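Local structure of type III restriction-modification enzyme EcoP15I Mod subunit (Escherichia coli, 4ZCF) at residues 95-100 with 505-510; 111-116 with 555-560. The protein transfers a methyl group from S-adenosyl-L-methionine to adenine N6 in 5'-CAGCAG-3' DNA and, together with the Res subunit, carries out DNA restriction. All coordinates share one frame; numbering follows the deposited sequence.

Contact 1 (95-100 with 505-510)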
# COMPACT_ATOMS: atom_id res chain seq x y z
N HIS A 95 -22.82 6.70 13.59
CA HIS A 95 -22.28 7.58 12.56
C HIS A 95 -21.77 8.91 13.09
O HIS A 95 -22.41 9.54 13.93
CB HIS A 95 -23.33 7.79 11.46
CG HIS A 95 -23.88 6.52 10.90
ND1 HIS A 95 -23.14 5.71 10.07
CD2 HIS A 95 -25.07 5.91 11.14
CE1 HIS A 95 -23.91 4.68 9.78
NE2 HIS A 95 -25.08 4.76 10.40
N LEU A 96 -20.61 9.37 12.56
CA LEU A 96 -20.00 10.64 13.00
C LEU A 96 -19.74 11.62 11.89
O LEU A 96 -19.27 11.24 10.85
CB LEU A 96 -18.66 10.41 13.78
CG LEU A 96 -18.60 9.30 14.83
CD1 LEU A 96 -17.17 8.95 15.15
CD2 LEU A 96 -19.40 9.66 16.07
N LEU A 97 -19.98 12.89 12.16
CA LEU A 97 -19.62 14.02 11.31
C LEU A 97 -18.82 14.98 12.22
O LEU A 97 -19.28 15.34 13.31
CB LEU A 97 -20.84 14.68 10.62
CG LEU A 97 -20.62 16.08 10.04
CD1 LEU A 97 -19.72 16.06 8.79
CD2 LEU A 97 -21.93 16.77 9.76
N ILE A 98 -17.57 15.30 11.81
CA ILE A 98 -16.65 16.16 12.57
C ILE A 98 -16.30 17.43 11.83
O ILE A 98 -15.97 17.39 10.64
CB ILE A 98 -15.40 15.41 13.10
CG1 ILE A 98 -15.78 14.06 13.68
CG2 ILE A 98 -14.70 16.25 14.16
CD1 ILE A 98 -14.84 13.00 13.33
N LYS A 99 -16.39 18.56 12.55
CA LYS A 99 -16.09 19.89 12.03
C LYS A 99 -14.69 20.30 12.47
O LYS A 99 -14.35 20.21 13.64
CB LYS A 99 -17.13 20.91 12.53
CG LYS A 99 -17.06 22.27 11.82
CD LYS A 99 -17.44 23.41 12.76
CE LYS A 99 -18.92 23.64 12.91
NZ LYS A 99 -19.20 24.98 13.47
N GLY A 100 -13.92 20.77 11.52
CA GLY A 100 -12.56 21.25 11.73
C GLY A 100 -11.61 20.76 10.66
O GLY A 100 -12.01 20.02 9.75
N GLN A 505 -31.79 7.11 10.26
CA GLN A 505 -30.59 6.46 10.81
C GLN A 505 -29.78 7.31 11.77
O GLN A 505 -29.15 6.76 12.67
CB GLN A 505 -29.69 5.91 9.70
CG GLN A 505 -30.18 4.58 9.17
CD GLN A 505 -29.23 3.97 8.18
OE1 GLN A 505 -29.63 3.66 7.06
NE2 GLN A 505 -27.99 3.71 8.61
N GLY A 506 -29.78 8.62 11.54
CA GLY A 506 -29.05 9.61 12.34
C GLY A 506 -27.54 9.50 12.34
O GLY A 506 -26.96 8.50 11.90
N PHE A 507 -26.89 10.53 12.89
CA PHE A 507 -25.45 10.68 13.03
C PHE A 507 -25.16 11.69 14.15
O PHE A 507 -25.96 12.61 14.36
CB PHE A 507 -24.80 11.15 11.70
CG PHE A 507 -25.25 12.51 11.21
CD1 PHE A 507 -26.49 12.68 10.61
CD2 PHE A 507 -24.43 13.63 11.36
CE1 PHE A 507 -26.91 13.94 10.20
CE2 PHE A 507 -24.85 14.89 10.93
CZ PHE A 507 -26.09 15.03 10.35
N LYS A 508 -23.99 11.55 14.82
CA LYS A 508 -23.56 12.47 15.86
C LYS A 508 -22.59 13.50 15.28
O LYS A 508 -21.83 13.19 14.36
CB LYS A 508 -22.95 11.72 17.04
CG LYS A 508 -24.00 11.21 18.04
CD LYS A 508 -23.51 10.14 19.00
CE LYS A 508 -22.39 10.54 19.94
NZ LYS A 508 -21.93 9.38 20.77
N VAL A 509 -22.68 14.75 15.77
CA VAL A 509 -21.83 15.87 15.36
C VAL A 509 -20.80 16.14 16.49
O VAL A 509 -21.13 16.04 17.67
CB VAL A 509 -22.61 17.15 14.92
CG1 VAL A 509 -21.68 18.31 14.56
CG2 VAL A 509 -23.54 16.85 13.76
N TYR A 510 -19.56 16.40 16.08
CA TYR A 510 -18.41 16.74 16.90
C TYR A 510 -17.69 17.86 16.20
O TYR A 510 -17.81 17.98 14.98
CB TYR A 510 -17.48 15.54 17.07
CG TYR A 510 -17.98 14.58 18.11
CD1 TYR A 510 -17.66 14.75 19.45
CD2 TYR A 510 -18.85 13.55 17.78
CE1 TYR A 510 -18.15 13.88 20.43
CE2 TYR A 510 -19.37 12.69 18.75
CZ TYR A 510 -19.04 12.87 20.07
OH TYR A 510 -19.51 12.00 21.02
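L96, L97 and I98 pair in parallel with K508, V509 and Y510, the short strand axes 4.8 Å apart at closest and 21° from each other, as neighbours in the mixed central sheet of the Rossmann-like methyltransferase fold. Four backbone bonds of 2.7 to 3.0 Å form the ladder: K508 N to H95 O, L97 N to K508 O, Y510 N to L97 O and K99 N to Y510 O. Strand 96-99 also pairs with strand 461-468, and strand 76-80 flanks strand 508-514, one strand in from the end of the sheet. On one face the leucine L96 puts CD2 at 4.0 Å from CE2 of Y510, the two side chains meeting at a slant, while CG1 of I98 lies 4.1 Å from CB of Y510. On the opposite face L97, with CG anti to the backbone N (chi1 163°), runs alongside F507 in the same direction and brings CD2 to 3.7 Å from CE2 of the phenylalanine. L97 CD2 also approaches V509 CG2, and helix 487-500 covers this face through F488, L495 and I496. Where the ladder begins, the imidazole of H95 is fixed by ND1, hydrogen-bonded to the backbone N of F464, and by stacking on the F464 ring. With the ring held this way, G506 O lies at its edge, near its plane, 3.3 Å from H95 CD2.

Contact 2 (111-116 with 555-560)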
# COMPACT_ATOMS: atom_id res chain seq x y z
N ASN A 111 -5.42 7.77 19.07
CA ASN A 111 -5.50 6.97 20.30
C ASN A 111 -6.66 6.03 20.33
O ASN A 111 -6.56 4.99 20.97
CB ASN A 111 -5.52 7.84 21.55
CG ASN A 111 -4.29 8.69 21.74
OD1 ASN A 111 -3.34 8.69 20.94
ND2 ASN A 111 -4.29 9.45 22.83
N ALA A 112 -7.78 6.38 19.65
CA ALA A 112 -8.98 5.54 19.68
C ALA A 112 -9.23 4.72 18.41
O ALA A 112 -9.74 3.60 18.52
CB ALA A 112 -10.21 6.39 20.03
N TYR A 113 -8.87 5.27 17.23
CA TYR A 113 -9.12 4.74 15.89
C TYR A 113 -7.97 4.10 15.14
O TYR A 113 -8.19 3.61 14.03
CB TYR A 113 -9.85 5.78 15.02
CG TYR A 113 -11.23 6.08 15.57
CD1 TYR A 113 -12.32 5.29 15.23
CD2 TYR A 113 -11.41 7.07 16.54
CE1 TYR A 113 -13.58 5.54 15.78
CE2 TYR A 113 -12.65 7.29 17.12
CZ TYR A 113 -13.73 6.54 16.73
OH TYR A 113 -14.97 6.80 17.26
N ALA A 114 -6.77 4.17 15.63
CA ALA A 114 -5.74 3.31 15.12
C ALA A 114 -5.99 1.94 15.65
O ALA A 114 -6.37 1.82 16.78
CB ALA A 114 -4.41 3.82 15.57
N GLU A 115 -5.71 0.88 14.90
CA GLU A 115 -6.01 0.73 13.51
C GLU A 115 -7.36 0.07 13.44
O GLU A 115 -7.46 -1.11 13.60
CB GLU A 115 -4.99 -0.25 12.92
CG GLU A 115 -3.63 -0.30 13.61
CD GLU A 115 -2.77 -1.51 13.28
OE1 GLU A 115 -3.15 -2.63 13.59
OE2 GLU A 115 -1.67 -1.34 12.74
N LYS A 116 -8.40 0.84 13.17
CA LYS A 116 -9.77 0.34 13.28
C LYS A 116 -10.64 0.55 12.08
O LYS A 116 -11.73 -0.04 12.04
CB LYS A 116 -10.46 0.93 14.53
CG LYS A 116 -9.72 0.68 15.82
CD LYS A 116 -10.59 0.04 16.87
CE LYS A 116 -9.75 -0.33 18.08
NZ LYS A 116 -8.98 0.85 18.60
N SER A 555 -11.16 5.71 24.00
CA SER A 555 -12.55 5.29 23.80
C SER A 555 -13.13 5.89 22.50
O SER A 555 -12.97 7.09 22.27
CB SER A 555 -13.43 5.66 25.00
OG SER A 555 -12.71 5.71 26.23
N LEU A 556 -13.80 5.06 21.69
CA LEU A 556 -14.43 5.46 20.42
C LEU A 556 -15.54 6.47 20.69
O LEU A 556 -16.26 6.31 21.68
CB LEU A 556 -15.06 4.26 19.67
CG LEU A 556 -14.25 2.97 19.51
CD1 LEU A 556 -15.19 1.79 19.29
CD2 LEU A 556 -13.25 3.08 18.38
N LEU A 557 -15.74 7.46 19.78
CA LEU A 557 -16.81 8.46 19.94
C LEU A 557 -18.23 7.88 20.01
O LEU A 557 -19.16 8.59 20.37
CB LEU A 557 -16.72 9.61 18.90
CG LEU A 557 -15.41 10.41 18.90
CD1 LEU A 557 -15.35 11.37 17.73
CD2 LEU A 557 -15.24 11.18 20.21
N THR A 558 -18.38 6.59 19.73
CA THR A 558 -19.66 5.88 19.77
C THR A 558 -19.93 5.23 21.13
O THR A 558 -21.10 4.98 21.46
CB THR A 558 -19.81 4.91 18.58
OG1 THR A 558 -18.73 3.96 18.57
CG2 THR A 558 -19.91 5.64 17.25
N THR A 559 -18.86 4.97 21.92
CA THR A 559 -18.91 4.41 23.28
C THR A 559 -19.71 5.41 24.17
O THR A 559 -19.49 6.62 24.07
CB THR A 559 -17.48 4.16 23.81
OG1 THR A 559 -16.74 3.37 22.88
CG2 THR A 559 -17.45 3.47 25.17
N PRO A 560 -20.67 4.94 24.99
CA PRO A 560 -21.44 5.90 25.79
C PRO A 560 -20.75 6.31 27.09
O PRO A 560 -19.97 5.55 27.68
CB PRO A 560 -22.78 5.18 26.02
CG PRO A 560 -22.60 3.76 25.48
CD PRO A 560 -21.14 3.56 25.24
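Y113, on the last turn of helix 102-113, reaches across to the loop at L556 and L557, where its hydroxyl accepts a hydrogen bond from the backbone: L557 N to Y113 OH is 2.7 Å, with a moderately bent N-H...O angle of 140°. The donor lies at the edge of the ring, near its plane. The phenol gets there with CG anti to its own carbonyl carbon (chi1 -64°), which sends the long side chain out to the loop. L556 approaches the same ring differently, over a face. Its CD2 stands 4.0 Å from the ring centroid and 27° off the normal, a CH-pi contact displaced toward the rim and closest at Y113 CE1. CD2 is the methyl turned to the ring, with CD1 farther off. That methyl also lies 3.6 Å from A112 O, so L556 fits against both the tyrosine and the end of the helix. Beside it, A112 turns its CB toward the loop and sets it 3.6 Å from S555 O. K116 folds back over the helix end, NZ donating to A112 O at 2.9 Å from above the carbonyl plane. A phenylalanine in place of Y113 would probably leave the L557 amide without its hydroxyl acceptor. The loop contains a type I beta turn from L556 to T559, closed by T559 N to L556 O at 2.9 Å. Taken together, this is an interdomain junction: the C-terminal end of a helix in the Rossmann-like methyltransferase fold docks on a beta turn of the EcoP15I C-terminal domain, with the tyrosine giving the one hydrogen bond between the two segments.

From the N terminus, strand 96-99 comes first and helix 102-113 follows it directly, ending in segment 111-116. Some four hundred residues later the chain returns in strand 508-514, and contact 1 closes its loop within the central sheet. Going on through helix 539-552, it reaches 555-560, and contact 2 closes a second loop by bringing the C-terminal domain to the helix end. The segments alternate, so the two closures cross. They also touch: K508 NZ probably hydrogen-bonds L557 O at 2.9 Å, and L96 CD1 packs against Y113 OH at 3.7 Å. L557 thus meets the sheet and the helix at once.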